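Local atomic coordinates of UPF0141 protein yjdB (Campylobacter jejuni subsp. jejuni HB93-13, PDB entry 4TN0), a protein that probably transfers phosphoethanolamine groups onto cell-surface targets in the periplasm and is required for polymyxin resistance and motility. Residues A31-G36 / D42-T47. Residues are numbered along the deposited sequence; the frame is centred on the assembly and turned at random.
Sequences ANYSLG and DTNFYT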
# COMPACT_ATOMS: atom_id res chain seq x y z
N ALA A 31 -0.97 -4.37 -13.63
CA ALA A 31 -1.29 -4.44 -15.06
C ALA A 31 -2.43 -3.52 -15.48
O ALA A 31 -2.65 -3.28 -16.67
CB ALA A 31 -1.61 -5.88 -15.46
N ASN A 32 -3.20 -3.03 -14.51
CA ASN A 32 -4.34 -2.16 -14.83
C ASN A 32 -4.11 -0.73 -14.35
O ASN A 32 -5.05 0.01 -14.10
CB ASN A 32 -5.64 -2.71 -14.25
CG ASN A 32 -6.14 -3.93 -14.99
OD1 ASN A 32 -5.40 -4.89 -15.22
ND2 ASN A 32 -7.40 -3.91 -15.36
N TYR A 33 -2.85 -0.37 -14.19
CA TYR A 33 -2.48 0.99 -13.85
C TYR A 33 -2.05 1.75 -15.12
O TYR A 33 -1.19 1.28 -15.87
CB TYR A 33 -1.39 0.99 -12.76
CG TYR A 33 -2.01 0.90 -11.39
CD1 TYR A 33 -2.70 -0.24 -10.99
CD2 TYR A 33 -1.93 1.97 -10.49
CE1 TYR A 33 -3.31 -0.32 -9.75
CE2 TYR A 33 -2.52 1.90 -9.23
CZ TYR A 33 -3.22 0.75 -8.87
OH TYR A 33 -3.82 0.65 -7.64
N SER A 34 -2.74 2.84 -15.41
CA SER A 34 -2.39 3.65 -16.58
C SER A 34 -1.06 4.39 -16.36
O SER A 34 -0.37 4.73 -17.31
CB SER A 34 -3.52 4.62 -16.92
OG SER A 34 -3.90 5.41 -15.80
N LEU A 35 -0.70 4.61 -15.09
CA LEU A 35 0.62 5.13 -14.71
C LEU A 35 1.74 4.24 -15.25
O LEU A 35 2.88 4.68 -15.38
CB LEU A 35 0.74 5.26 -13.18
CG LEU A 35 0.15 6.52 -12.53
CD1 LEU A 35 -0.10 6.34 -11.03
CD2 LEU A 35 1.02 7.74 -12.76
N GLY A 36 1.40 2.99 -15.51
CA GLY A 36 2.38 2.02 -15.98
C GLY A 36 2.15 1.60 -17.42
O GLY A 36 2.78 0.67 -17.90
N ASP A 42 -8.22 4.88 -18.27
CA ASP A 42 -7.24 5.71 -17.55
C ASP A 42 -7.48 5.68 -16.05
O ASP A 42 -8.02 6.64 -15.47
CB ASP A 42 -7.27 7.16 -18.05
CG ASP A 42 -6.18 8.02 -17.42
OD1 ASP A 42 -5.20 7.44 -16.89
OD2 ASP A 42 -6.30 9.26 -17.42
N THR A 43 -7.05 4.60 -15.41
CA THR A 43 -7.30 4.36 -13.99
C THR A 43 -6.58 5.35 -13.06
O THR A 43 -6.96 5.53 -11.90
CB THR A 43 -6.88 2.95 -13.58
OG1 THR A 43 -5.52 2.73 -14.00
CG2 THR A 43 -7.79 1.92 -14.24
N ASN A 44 -5.51 5.96 -13.56
CA ASN A 44 -4.71 6.85 -12.74
C ASN A 44 -4.87 8.33 -13.09
O ASN A 44 -3.92 9.10 -13.02
CB ASN A 44 -3.26 6.43 -12.84
CG ASN A 44 -3.05 5.01 -12.36
OD1 ASN A 44 -2.50 4.18 -13.08
ND2 ASN A 44 -3.45 4.74 -11.14
N PHE A 45 -6.09 8.69 -13.48
CA PHE A 45 -6.47 10.05 -13.84
C PHE A 45 -6.12 11.11 -12.79
O PHE A 45 -5.70 12.21 -13.14
CB PHE A 45 -7.97 10.07 -14.11
CG PHE A 45 -8.51 11.42 -14.43
CD1 PHE A 45 -8.39 11.95 -15.70
CD2 PHE A 45 -9.17 12.16 -13.45
CE1 PHE A 45 -8.91 13.19 -16.00
CE2 PHE A 45 -9.68 13.41 -13.74
CZ PHE A 45 -9.55 13.93 -15.02
N TYR A 46 -6.29 10.79 -11.51
CA TYR A 46 -6.10 11.79 -10.46
C TYR A 46 -4.66 12.00 -10.00
O TYR A 46 -4.19 13.14 -9.93
CB TYR A 46 -6.98 11.44 -9.27
CG TYR A 46 -8.44 11.53 -9.61
CD1 TYR A 46 -9.14 10.40 -10.03
CD2 TYR A 46 -9.11 12.74 -9.55
CE1 TYR A 46 -10.48 10.48 -10.36
CE2 TYR A 46 -10.46 12.83 -9.87
CZ TYR A 46 -11.14 11.70 -10.28
OH TYR A 46 -12.48 11.79 -10.61
N THR A 47 -3.96 10.92 -9.66
CA THR A 47 -2.57 11.05 -9.20
C THR A 47 -1.62 11.35 -10.36
O THR A 47 -0.47 11.72 -10.13
CB THR A 47 -2.09 9.80 -8.40
OG1 THR A 47 -2.25 8.61 -9.17
CG2 THR A 47 -2.87 9.65 -7.11
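Tyr33 and Asn44 bring their flat groups together obliquely, ring and amide planes 38° apart, with Asn44 ND2 3.2 Å from Tyr33 CD2. Leu35 packs on the same amide, its CD1 3.5 Å from Asn44 CG. With chi1 at -60°, the Asn44 amide swings in beside its own backbone N, and OD1 accepts a nearly straight bond from Leu35 N (2.7 Å, 176°). ND2 turns instead to Asp201 of helix 186-211, which also binds Thr47 OG1. Ser34 OG is gripped twice: it donates to Asp42 OD1 at 2.6 Å, nearly along the carboxylate C-O axis, and accepts from Asn44 N at 2.8 Å. Lys48 forms a salt bridge with the same Asp42 oxygen. Thr43 OG1 donates to Asn32 O at 2.8 Å and accepts from Ser34 N, linking two neighbouring peptides. Within the type I turn from Asp42 to Phe45, the side chains of Thr43 and Asn44 thus take up Asn32 O, Ser34 N and Leu35 N, while Ser34 OG answers the turn's own Asn44 N, in a largely buried setting. These bonds join two parts of the long connection between strands 18-24 and 53-59, against helix 186-211, in the alkaline phosphatase-like fold.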